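Local coordinates for oxidoreductase, short chain dehydrogenase/reductase family protein (Collinsella aerofaciens, PDB 5FYD) that reduces the 7-oxo group of 7-oxolithocholate with NADPH to give ursodeoxycholate, at residues A[44-49]-A[60-65]; A[25-30]-A[217-222]; A[183-188]-A[230-235]; A[92-97]-A[108-113]. One frame throughout, in Å; residues are numbered along the deposited sequence. Where two conformers were deposited one is given.

How the interactions relate
The four contacts are spread over one Rossmann-type domain built on a parallel sheet of seven strands. Interaction 1 lies at the 60-64 edge of that sheet and interaction 3 at the 230-232 edge. Their centres are about 26 Å apart, on opposite sides of the centre of the chain. Interaction 2 pairs helices 19-30 and 214-224, and interactions 1 and 4 are nested within the long loop it closes. Interactions 2 and 3 alternate along the chain and touch through E220 and G234. Interactions 3 and 4 both reach the second subunit. Interactions 1 to 3 thus each have a residue near the NADP(+) site, and interaction 4 lies near Y156.

Interaction 1: residues A[44-49]-A[60-65]; sequences KLNVLA and TKVVRA
V62 is the centre of this contact, and its two methyl groups meet different helix residues. CG1 meets CB of L45 at 3.7 Å. CG2 meets CB of A49 at 3.6 Å. The N46 side chain crosses V62 at about a right angle and sets OD1 in van der Waals contact with both methyls, 3.6 Å from CG2. The branch of V62 is set by its first torsion, with CG1 anti to the backbone N (chi1 166°), which turns CG2 to the A49 end and CG1 to the L45 end. L45 also sends CD1 past V62 to the backbone, 3.7 Å from O of V63. At the other end CB of A49 rests on OG1 of T60 at 3.6 Å. That hydroxyl has its polar partner elsewhere, in a hydrogen bond with NH1 of R53, one turn beyond A49. No hydrogen bond links the two segments, so the join is made by packing alone. Segment 44-49 of helix 42-56 runs nearly antiparallel to strand 60-64, at 172°, with the axes 8.7 Å apart. This is the return half of the beta-alpha-beta unit of strand 34-39, helix 42-56 and strand 60-64. L45, A49 and V62 all touch M37 of strand 34-39, and L45 also touches T17, an NADP(+)-binding residue. Beyond the strand, V63 packs on T75 and A79 of helix 72-80.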
loop_
_atom_site.group_PDB
_atom_site.type_symbol
_atom_site.label_atom_id
_atom_site.label_comp_id
_atom_site.label_asym_id
_atom_site.label_seq_id
_atom_site.Cartn_x
_atom_site.Cartn_y
_atom_site.Cartn_z
ATOM N N LYS A 44 3.755 -17.254 6.608
ATOM C CA LYS A 44 3.200 -16.253 7.496
ATOM C C LYS A 44 2.069 -16.863 8.328
ATOM O O LYS A 44 1.987 -16.636 9.542
ATOM C CB LYS A 44 2.716 -15.081 6.667
ATOM C CG LYS A 44 2.480 -13.818 7.439
ATOM C CD LYS A 44 2.153 -12.682 6.481
ATOM C CE LYS A 44 1.730 -11.428 7.229
ATOM N NZ LYS A 44 1.467 -10.280 6.311
ATOM N N LEU A 45 1.223 -17.661 7.670
ATOM C CA LEU A 45 0.151 -18.409 8.360
ATOM C C LEU A 45 0.723 -19.335 9.443
ATOM O O LEU A 45 0.180 -19.425 10.532
ATOM C CB LEU A 45 -0.642 -19.234 7.358
ATOM C CG LEU A 45 -1.578 -18.540 6.362
ATOM C CD1 LEU A 45 -1.930 -19.502 5.243
ATOM C CD2 LEU A 45 -2.845 -18.078 7.065
ATOM N N ASN A 46 1.805 -20.039 9.121
ATOM C CA ASN A 46 2.454 -20.912 10.105
ATOM C C ASN A 46 2.975 -20.146 11.308
ATOM O O ASN A 46 2.850 -20.630 12.418
ATOM C CB ASN A 46 3.595 -21.720 9.471
ATOM C CG ASN A 46 3.096 -22.830 8.573
ATOM O OD1 ASN A 46 2.042 -23.412 8.817
ATOM N ND2 ASN A 46 3.871 -23.154 7.544
ATOM N N VAL A 47 3.550 -18.971 11.094
ATOM C CA VAL A 47 4.020 -18.145 12.199
ATOM C C VAL A 47 2.820 -17.734 13.066
ATOM O O VAL A 47 2.840 -17.923 14.276
ATOM C CB VAL A 47 4.821 -16.922 11.709
ATOM C CG1 VAL A 47 5.075 -15.940 12.849
ATOM C CG2 VAL A 47 6.146 -17.371 11.080
ATOM N N LEU A 48 1.774 -17.216 12.421
ATOM C CA LEU A 48 0.567 -16.806 13.121
ATOM C C LEU A 48 -0.075 -17.967 13.893
ATOM O O LEU A 48 -0.508 -17.801 15.031
ATOM C CB LEU A 48 -0.449 -16.233 12.132
ATOM C CG LEU A 48 -1.793 -15.741 12.708
ATOM C CD1 LEU A 48 -1.590 -14.659 13.749
ATOM C CD2 LEU A 48 -2.658 -15.229 11.560
ATOM N N ALA A 49 -0.142 -19.140 13.271
ATOM C CA ALA A 49 -0.705 -20.314 13.936
ATOM C C ALA A 49 0.041 -20.657 15.225
ATOM O O ALA A 49 -0.586 -20.920 16.248
ATOM C CB ALA A 49 -0.729 -21.508 13.002
ATOM N N THR A 60 -4.950 -25.248 15.943
ATOM C CA THR A 60 -4.923 -24.529 14.684
ATOM C C THR A 60 -4.803 -25.495 13.510
ATOM O O THR A 60 -4.365 -26.630 13.671
ATOM C CB THR A 60 -3.771 -23.502 14.616
ATOM O OG1 THR A 60 -2.504 -24.177 14.725
ATOM C CG2 THR A 60 -3.937 -22.430 15.703
ATOM N N LYS A 61 -5.274 -25.057 12.349
ATOM C CA LYS A 61 -5.046 -25.744 11.092
ATOM C C LYS A 61 -4.745 -24.692 10.055
ATOM O O LYS A 61 -5.495 -23.726 9.927
ATOM C CB LYS A 61 -6.299 -26.511 10.698
ATOM C CG LYS A 61 -6.095 -27.531 9.593
ATOM C CD LYS A 61 -7.368 -28.336 9.367
ATOM C CE LYS A 61 -7.741 -29.256 10.528
ATOM N NZ LYS A 61 -7.104 -30.598 10.391
ATOM N N VAL A 62 -3.651 -24.866 9.332
ATOM C CA VAL A 62 -3.220 -23.894 8.326
ATOM C C VAL A 62 -3.540 -24.483 6.974
ATOM O O VAL A 62 -3.180 -25.641 6.712
ATOM C CB VAL A 62 -1.708 -23.633 8.437
ATOM C CG1 VAL A 62 -1.176 -22.911 7.197
ATOM C CG2 VAL A 62 -1.424 -22.834 9.704
ATOM N N VAL A 63 -4.201 -23.691 6.132
ATOM C CA VAL A 63 -4.569 -24.112 4.787
ATOM C C VAL A 63 -4.010 -23.066 3.813
ATOM O O VAL A 63 -4.393 -21.897 3.848
ATOM C CB VAL A 63 -6.102 -24.268 4.623
ATOM C CG1 VAL A 63 -6.456 -24.743 3.213
ATOM C CG2 VAL A 63 -6.685 -25.192 5.672
ATOM N N ARG A 64 -3.077 -23.478 2.956
ATOM C CA ARG A 64 -2.597 -22.607 1.915
ATOM C C ARG A 64 -3.565 -22.688 0.745
ATOM O O ARG A 64 -3.800 -23.771 0.209
ATOM C CB ARG A 64 -1.180 -22.986 1.451
ATOM C CG ARG A 64 -0.569 -21.858 0.633
ATOM C CD ARG A 64 0.344 -22.284 -0.505
ATOM N NE ARG A 64 0.442 -21.162 -1.464
ATOM C CZ ARG A 64 -0.353 -20.959 -2.530
ATOM N NH1 ARG A 64 -1.321 -21.816 -2.867
ATOM N NH2 ARG A 64 -0.154 -19.890 -3.298
ATOM N N ALA A 65 -4.179 -21.553 0.403
ATOM C CA ALA A 65 -5.008 -21.444 -0.790
ATOM C C ALA A 65 -4.966 -20.027 -1.322
ATOM O O ALA A 65 -4.915 -19.059 -0.549
ATOM C CB ALA A 65 -6.444 -21.861 -0.513
#

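Interaction 2: residues A[25-30]-A[217-222]; sequences CEKIAA and CVDEAF
The F222 ring meets helix 25-30 obliquely. CG of K27 comes to 3.6 Å from CD2 of the ring, and CG2 of I28 reaches CZ at 3.7 Å. V218, one turn earlier on the ring's own helix, puts CG1 at the ring edge, in plane. The same methyl touches CB of K27 at 3.6 Å. K27 and F222 run alongside one another, head to tail. The lysine starts out extended and then bends at chi2, which carries the amine along F222 to D219. NZ of K27 forms a salt bridge with OD1 of D219 at 2.9 Å, approaching from above the carboxylate plane by 41°. NZ also donates to a water, which in turn donates to O of D219. With K27 replaced by an alanine, D219 would probably lose this charge partner and part of the F222 ring would be uncovered. The two helices cross at -48° with axes 10.5 Å apart, and both belong to the Rossmann-type fold of the short-chain dehydrogenases. V218 also packs on A23 and F24 of helix 19-30, close to the NADP(+)-binding residue V20. On the sheet side, the F222 ring meets that of F87 with the planes at about 30°.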
loop_
_atom_site.group_PDB
_atom_site.type_symbol
_atom_site.label_atom_id
_atom_site.label_comp_id
_atom_site.label_asym_id
_atom_site.label_seq_id
_atom_site.Cartn_x
_atom_site.Cartn_y
_atom_site.Cartn_z
ATOM N N CYS A 25 -8.824 -14.080 13.757
ATOM C CA CYS A 25 -8.217 -15.295 14.330
ATOM C C CYS A 25 -8.040 -15.126 15.834
ATOM O O CYS A 25 -8.412 -16.004 16.622
ATOM C CB CYS A 25 -6.854 -15.590 13.706
ATOM S SG CYS A 25 -6.907 -16.088 11.959
ATOM N N GLU A 26 -7.499 -13.978 16.222
ATOM C CA GLU A 26 -7.238 -13.717 17.644
ATOM C C GLU A 26 -8.533 -13.647 18.432
ATOM O O GLU A 26 -8.621 -14.195 19.525
ATOM C CB GLU A 26 -6.407 -12.443 17.832
ATOM C CG GLU A 26 -5.034 -12.528 17.203
ATOM C CD GLU A 26 -4.337 -11.175 17.067
ATOM O OE1 GLU A 26 -5.004 -10.123 17.035
ATOM O OE2 GLU A 26 -3.108 -11.172 16.964
ATOM N N LYS A 27 -9.556 -12.991 17.872
ATOM C CA LYS A 27 -10.843 -12.837 18.566
ATOM C C LYS A 27 -11.539 -14.194 18.798
ATOM O O LYS A 27 -11.979 -14.485 19.920
ATOM C CB LYS A 27 -11.766 -11.872 17.817
ATOM C CG LYS A 27 -13.104 -11.613 18.484
ATOM C CD LYS A 27 -12.996 -10.874 19.811
ATOM C CE LYS A 27 -14.360 -10.361 20.258
ATOM N NZ LYS A 27 -14.248 -9.241 21.232
ATOM N N ILE A 28 -11.611 -15.046 17.772
ATOM C CA ILE A 28 -12.265 -16.336 17.954
ATOM C C ILE A 28 -11.457 -17.276 18.868
ATOM O O ILE A 28 -12.037 -18.026 19.638
ATOM C CB ILE A 28 -12.716 -17.018 16.632
ATOM C CG1 ILE A 28 -11.535 -17.503 15.809
ATOM C CG2 ILE A 28 -13.642 -16.088 15.826
ATOM C CD1 ILE A 28 -11.969 -18.433 14.697
ATOM N N ALA A 29 -10.130 -17.184 18.810
ATOM C CA ALA A 29 -9.279 -17.949 19.708
ATOM C C ALA A 29 -9.483 -17.505 21.152
ATOM O O ALA A 29 -9.620 -18.351 22.038
ATOM C CB ALA A 29 -7.836 -17.814 19.299
ATOM N N ALA A 30 -9.539 -16.194 21.380
ATOM C CA ALA A 30 -9.870 -15.652 22.714
ATOM C C ALA A 30 -11.242 -16.126 23.191
ATOM O O ALA A 30 -11.473 -16.331 24.397
ATOM C CB ALA A 30 -9.825 -14.141 22.692
ATOM N N CYS A 217 -12.678 -2.950 14.659
ATOM C CA CYS A 217 -13.641 -3.429 13.660
ATOM C C CYS A 217 -14.209 -4.794 14.043
ATOM O O CYS A 217 -15.426 -5.001 14.029
ATOM C CB CYS A 217 -13.010 -3.575 12.292
ATOM S SG CYS A 217 -12.457 -1.991 11.621
ATOM N N VAL A 218 -13.312 -5.722 14.374
ATOM C CA VAL A 218 -13.738 -7.053 14.807
ATOM C C VAL A 218 -14.532 -7.027 16.112
ATOM O O VAL A 218 -15.525 -7.741 16.253
ATOM C CB VAL A 218 -12.535 -8.009 14.868
ATOM C CG1 VAL A 218 -12.912 -9.333 15.492
ATOM C CG2 VAL A 218 -12.000 -8.233 13.456
ATOM N N ASP A 219 -14.100 -6.201 17.071
ATOM C CA ASP A 219 -14.854 -6.046 18.305
ATOM C C ASP A 219 -16.289 -5.567 18.042
ATOM O O ASP A 219 -17.242 -6.142 18.584
ATOM C CB ASP A 219 -14.142 -5.105 19.282
ATOM C CG ASP A 219 -12.990 -5.789 20.015
ATOM O OD1 ASP A 219 -12.911 -7.041 20.001
ATOM O OD2 ASP A 219 -12.169 -5.065 20.617
ATOM N N GLU A 220 -16.450 -4.568 17.180
ATOM C CA GLU A 220 -17.795 -4.091 16.856
ATOM C C GLU A 220 -18.634 -5.174 16.158
ATOM O O GLU A 220 -19.795 -5.376 16.502
ATOM C CB GLU A 220 -17.753 -2.825 16.003
ATOM C CG GLU A 220 -19.145 -2.305 15.717
ATOM C CD GLU A 220 -19.171 -0.937 15.046
ATOM O OE1 GLU A 220 -18.115 -0.384 14.682
ATOM O OE2 GLU A 220 -20.284 -0.426 14.879
ATOM N N ALA A 221 -18.036 -5.889 15.203
ATOM C CA ALA A 221 -18.756 -6.981 14.533
ATOM C C ALA A 221 -19.273 -8.042 15.533
ATOM O O ALA A 221 -20.417 -8.498 15.438
ATOM C CB ALA A 221 -17.867 -7.640 13.486
ATOM N N PHE A 222 -18.445 -8.436 16.488
ATOM C CA PHE A 222 -18.891 -9.452 17.427
ATOM C C PHE A 222 -19.909 -8.902 18.438
ATOM O O PHE A 222 -20.790 -9.634 18.847
ATOM C CB PHE A 222 -17.730 -10.149 18.116
ATOM C CG PHE A 222 -17.142 -11.256 17.297
ATOM C CD1 PHE A 222 -17.720 -12.514 17.269
ATOM C CD2 PHE A 222 -16.042 -11.019 16.493
ATOM C CE1 PHE A 222 -17.181 -13.533 16.481
ATOM C CE2 PHE A 222 -15.505 -12.034 15.704
ATOM C CZ PHE A 222 -16.066 -13.296 15.712
HETATM O O HOH W 1 -16.597 -7.855 20.861
#

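Interaction 3: residues A[183-188]-A[230-235]; sequences VITLGT and SVIAGQ
I184 and V231 pack closely on one face of a parallel strand pair. CD1 of I184 lies 3.6 Å from CG1 of V231. It also reaches CB of A233, which CD2 of L186 touches at 3.8 Å. The first torsion of I184 is extended (chi1 -177°), and chi2, at an unusual 109°, swings CD1 over to V231 and A233. Three backbone hydrogen bonds join the segments, the last just beyond the end of strand 230-232: V231 N to V183 O at 3.0 Å, T185 N to V231 O at 2.8 Å and A233 N to T185 O at 2.9 Å. The opposite face, with V183, T185, S230 and I232, is looser and partly exposed at S230 and I232. CB of T185 is 4.2 Å from CG1 of I232. A water bridges the polar groups here, 2.6 Å from OG1 of T185 and donating to OG of S230 and O of V231. S230 OG is also hydrogen-bonded to E168. This pair forms one edge of the chain's Rossmann-type sheet, with T185 near S143, the inferred transition-state stabiliser, and L186 near V20 of the NADP(+) site. Helix 214-224 covers the I184 face, while L164 of helix 154-173 packs against V183, T185 and S230 on the other.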
loop_
_atom_site.group_PDB
_atom_site.type_symbol
_atom_site.label_atom_id
_atom_site.label_comp_id
_atom_site.label_asym_id
_atom_site.label_seq_id
_atom_site.Cartn_x
_atom_site.Cartn_y
_atom_site.Cartn_z
ATOM N N VAL A 183 -22.920 -8.771 8.043
ATOM C CA VAL A 183 -21.864 -8.131 7.257
ATOM C C VAL A 183 -21.388 -6.875 7.958
ATOM O O VAL A 183 -22.193 -6.056 8.412
ATOM C CB VAL A 183 -22.264 -7.861 5.793
ATOM C CG1 VAL A 183 -23.607 -7.150 5.646
ATOM C CG2 VAL A 183 -21.154 -7.102 5.044
ATOM N N ILE A 184 -20.069 -6.731 8.043
ATOM C CA ILE A 184 -19.453 -5.529 8.592
ATOM C C ILE A 184 -18.737 -4.838 7.438
ATOM O O ILE A 184 -17.892 -5.443 6.780
ATOM C CB ILE A 184 -18.515 -5.809 9.780
ATOM C CG1 ILE A 184 -17.975 -4.478 10.342
ATOM C CG2 ILE A 184 -17.349 -6.740 9.441
ATOM C CD1 ILE A 184 -18.524 -4.103 11.679
ATOM N N THR A 185 -19.061 -3.568 7.230
ATOM C CA THR A 185 -18.526 -2.774 6.140
ATOM C C THR A 185 -17.448 -1.826 6.681
ATOM O O THR A 185 -17.723 -0.998 7.559
ATOM C CB THR A 185 -19.661 -2.000 5.448
ATOM O OG1 THR A 185 -20.550 -2.941 4.812
ATOM C CG2 THR A 185 -19.116 -1.056 4.429
ATOM N N LEU A 186 -16.226 -1.964 6.166
ATOM C CA LEU A 186 -15.070 -1.243 6.692
ATOM C C LEU A 186 -14.769 -0.035 5.843
ATOM O O LEU A 186 -14.996 -0.043 4.644
ATOM C CB LEU A 186 -13.849 -2.134 6.683
ATOM C CG LEU A 186 -14.007 -3.491 7.374
ATOM C CD1 LEU A 186 -12.661 -4.206 7.425
ATOM C CD2 LEU A 186 -14.628 -3.338 8.742
ATOM N N GLY A 187 -14.225 0.991 6.473
ATOM C CA GLY A 187 -13.672 2.108 5.761
ATOM C C GLY A 187 -12.167 1.946 5.814
ATOM O O GLY A 187 -11.631 0.842 5.816
ATOM N N THR A 188 -11.479 3.060 5.914
ATOM C CA THR A 188 -10.031 3.040 5.998
ATOM C C THR A 188 -9.597 2.438 7.335
ATOM O O THR A 188 -10.080 2.840 8.391
ATOM C CB THR A 188 -9.508 4.459 5.776
ATOM O OG1 THR A 188 -9.999 4.898 4.503
ATOM C CG2 THR A 188 -8.005 4.507 5.820
ATOM N N SER A 230 -26.425 -5.625 9.157
ATOM C CA SER A 230 -25.509 -4.897 8.303
ATOM C C SER A 230 -24.994 -3.681 9.066
ATOM O O SER A 230 -25.755 -2.752 9.376
ATOM C CB SER A 230 -26.225 -4.480 7.036
ATOM O OG SER A 230 -25.343 -3.860 6.122
ATOM N N VAL A 231 -23.702 -3.682 9.334
ATOM C CA VAL A 231 -23.073 -2.719 10.234
ATOM C C VAL A 231 -21.975 -2.046 9.464
ATOM O O VAL A 231 -21.223 -2.695 8.741
ATOM C CB VAL A 231 -22.437 -3.433 11.435
ATOM C CG1 VAL A 231 -21.654 -2.470 12.349
ATOM C CG2 VAL A 231 -23.510 -4.184 12.213
ATOM N N ILE A 232 -21.893 -0.732 9.612
ATOM C CA ILE A 232 -20.740 0.022 9.115
ATOM C C ILE A 232 -19.814 0.229 10.308
ATOM O O ILE A 232 -20.238 0.761 11.318
ATOM C CB ILE A 232 -21.166 1.353 8.482
ATOM C CG1 ILE A 232 -21.944 1.077 7.183
ATOM C CG2 ILE A 232 -19.937 2.223 8.173
ATOM C CD1 ILE A 232 -22.679 2.261 6.640
ATOM N N ALA A 233 -18.558 -0.183 10.199
ATOM C CA ALA A 233 -17.625 -0.087 11.330
ATOM C C ALA A 233 -17.263 1.352 11.610
ATOM O O ALA A 233 -16.849 2.079 10.713
ATOM C CB ALA A 233 -16.367 -0.898 11.058
ATOM N N GLY A 234 -17.442 1.751 12.864
ATOM C CA GLY A 234 -17.010 3.043 13.352
ATOM C C GLY A 234 -18.090 4.098 13.194
ATOM O O GLY A 234 -18.784 4.154 12.189
ATOM N N GLN A 235 -18.201 4.969 14.193
ATOM C CA GLN A 235 -19.237 5.996 14.194
ATOM C C GLN A 235 -19.102 7.000 13.053
ATOM O O GLN A 235 -20.086 7.326 12.368
ATOM C CB GLN A 235 -19.262 6.721 15.551
ATOM C CG GLN A 235 -20.475 7.622 15.722
ATOM C CD GLN A 235 -21.798 6.873 15.630
ATOM O OE1 GLN A 235 -21.975 5.828 16.251
ATOM N NE2 GLN A 235 -22.727 7.398 14.854
HETATM O O HOH W 2 -22.615 -3.379 6.286
#

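Interaction 4: residues A[92-97]-A[108-113]; sequences ACLHSF and HEAMIN
Apolar packing joins L94 to A110 and M111. CD2 of L94 rests on CB of A110 at 3.8 Å, and CG of L94 meets CG of M111 at 3.9 Å. The L94 and M111 side chains cross at about a right angle. The thioether makes a second group of contacts, along the loop backbone. SD of M111 lies 3.7 Å from CA of H95 and equally far from N of S96, and CB of S96 is 3.9 Å from the sulfur. A bend at chi3 (-75°) brings the methyl CE near CB of S96. A smaller residue such as an alanine in place of M111 would probably open a gap against the backbone of H95 and S96 and let this part of the loop shift. The loop follows strand 85-90 of the Rossmann-type fold and lies against helix 105-132, beside the catalytic site. The ring of H95 stacks on that of Y156, the inferred proton acceptor. The polar groups of the loop find their partners outside the two segments. O of L94 touches CG of M111 at 3.5 Å but takes its hydrogen bond from ND2 of N115. N of S96 donates to OD1 of N153. On the dimer side, H95 packs on S196 and F97 on P192 of the second subunit.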
loop_
_atom_site.group_PDB
_atom_site.type_symbol
_atom_site.label_atom_id
_atom_site.label_comp_id
_atom_site.label_asym_id
_atom_site.label_seq_id
_atom_site.Cartn_x
_atom_site.Cartn_y
_atom_site.Cartn_z
ATOM N N ALA A 92 -10.832 -12.063 2.642
ATOM C CA ALA A 92 -9.924 -11.802 1.535
ATOM C C ALA A 92 -10.543 -10.861 0.530
ATOM O O ALA A 92 -11.755 -10.889 0.319
ATOM C CB ALA A 92 -9.576 -13.086 0.835
ATOM N N CYS A 93 -9.712 -10.038 -0.096
ATOM C CA CYS A 93 -10.174 -9.168 -1.159
ATOM C C CYS A 93 -9.029 -8.852 -2.095
ATOM O O CYS A 93 -7.867 -8.762 -1.675
ATOM C CB CYS A 93 -10.754 -7.873 -0.589
ATOM S SG CYS A 93 -9.487 -6.715 -0.043
ATOM N N LEU A 94 -9.372 -8.661 -3.363
ATOM C CA LEU A 94 -8.402 -8.340 -4.394
ATOM C C LEU A 94 -8.939 -7.169 -5.180
ATOM O O LEU A 94 -10.071 -7.193 -5.661
ATOM C CB LEU A 94 -8.134 -9.539 -5.308
ATOM C CG LEU A 94 -7.091 -9.333 -6.410
ATOM C CD1 LEU A 94 -5.728 -8.959 -5.857
ATOM C CD2 LEU A 94 -6.996 -10.561 -7.303
ATOM N N HIS A 95 -8.108 -6.148 -5.315
ATOM C CA HIS A 95 -8.440 -5.013 -6.166
ATOM C C HIS A 95 -7.222 -4.630 -6.980
ATOM O O HIS A 95 -6.111 -5.086 -6.723
ATOM C CB HIS A 95 -9.011 -3.839 -5.358
ATOM C CG HIS A 95 -8.296 -3.561 -4.069
ATOM N ND1 HIS A 95 -7.124 -2.839 -4.008
ATOM C CD2 HIS A 95 -8.613 -3.872 -2.786
ATOM C CE1 HIS A 95 -6.743 -2.721 -2.746
ATOM N NE2 HIS A 95 -7.624 -3.348 -1.985
ATOM N N SER A 96 -7.453 -3.833 -8.000
ATOM C CA SER A 96 -6.402 -3.520 -8.949
ATOM C C SER A 96 -6.719 -2.205 -9.603
ATOM O O SER A 96 -7.747 -2.067 -10.249
ATOM C CB SER A 96 -6.312 -4.621 -9.994
ATOM O OG SER A 96 -5.158 -4.425 -10.789
ATOM N N PHE A 97 -5.823 -1.239 -9.429
ATOM C CA PHE A 97 -6.006 0.081 -9.977
ATOM C C PHE A 97 -6.048 0.033 -11.504
ATOM O O PHE A 97 -5.268 -0.676 -12.132
ATOM C CB PHE A 97 -4.882 1.025 -9.514
ATOM C CG PHE A 97 -4.848 2.327 -10.261
ATOM C CD1 PHE A 97 -5.753 3.336 -9.964
ATOM C CD2 PHE A 97 -3.918 2.541 -11.273
ATOM C CE1 PHE A 97 -5.744 4.539 -10.668
ATOM C CE2 PHE A 97 -3.896 3.747 -11.971
ATOM C CZ PHE A 97 -4.811 4.739 -11.672
ATOM N N HIS A 108 -9.211 -9.184 -14.140
ATOM C CA HIS A 108 -10.645 -9.134 -13.836
ATOM C C HIS A 108 -11.175 -10.468 -13.320
ATOM O O HIS A 108 -11.956 -10.517 -12.373
ATOM C CB HIS A 108 -11.473 -8.688 -15.041
ATOM C CG HIS A 108 -11.405 -7.216 -15.323
ATOM N ND1 HIS A 108 -11.853 -6.264 -14.437
ATOM C CD2 HIS A 108 -10.965 -6.535 -16.407
ATOM C CE1 HIS A 108 -11.683 -5.063 -14.955
ATOM N NE2 HIS A 108 -11.182 -5.204 -16.166
ATOM N N GLU A 109 -10.731 -11.552 -13.946
ATOM C CA GLU A 109 -11.207 -12.853 -13.535
ATOM C C GLU A 109 -10.653 -13.217 -12.163
ATOM O O GLU A 109 -11.351 -13.836 -11.359
ATOM C CB GLU A 109 -10.904 -13.932 -14.577
ATOM C CG GLU A 109 -11.590 -15.246 -14.229
ATOM C CD GLU A 109 -11.898 -16.151 -15.409
ATOM O OE1 GLU A 109 -12.213 -15.671 -16.512
ATOM O OE2 GLU A 109 -11.858 -17.370 -15.201
ATOM N N ALA A 110 -9.407 -12.831 -11.895
ATOM C CA ALA A 110 -8.813 -13.044 -10.580
ATOM C C ALA A 110 -9.668 -12.344 -9.519
ATOM O O ALA A 110 -9.959 -12.911 -8.477
ATOM C CB ALA A 110 -7.380 -12.534 -10.526
ATOM N N MET A 111 -10.071 -11.112 -9.806
ATOM C CA MET A 111 -10.893 -10.344 -8.856
ATOM C C MET A 111 -12.269 -10.972 -8.667
ATOM O O MET A 111 -12.754 -11.099 -7.543
ATOM C CB MET A 111 -11.000 -8.887 -9.268
ATOM C CG MET A 111 -9.685 -8.124 -9.019
ATOM S SD MET A 111 -9.791 -6.358 -9.355
ATOM C CE MET A 111 -9.794 -6.316 -11.126
ATOM N N ILE A 112 -12.911 -11.353 -9.762
ATOM C CA ILE A 112 -14.158 -12.103 -9.654
ATOM C C ILE A 112 -14.008 -13.353 -8.760
ATOM O O ILE A 112 -14.887 -13.680 -7.931
ATOM C CB ILE A 112 -14.673 -12.504 -11.050
ATOM C CG1 ILE A 112 -15.301 -11.300 -11.720
ATOM C CG2 ILE A 112 -15.661 -13.677 -10.952
ATOM C CD1 ILE A 112 -15.527 -11.491 -13.210
ATOM N N ASN A 113 -12.910 -14.066 -8.951
ATOM C CA ASN A 113 -12.671 -15.266 -8.164
ATOM C C ASN A 113 -12.543 -14.973 -6.675
ATOM O O ASN A 113 -13.142 -15.656 -5.853
ATOM C CB ASN A 113 -11.453 -15.999 -8.682
ATOM C CG ASN A 113 -11.756 -16.760 -9.938
ATOM O OD1 ASN A 113 -12.918 -16.896 -10.320
ATOM N ND2 ASN A 113 -10.737 -17.279 -10.565
#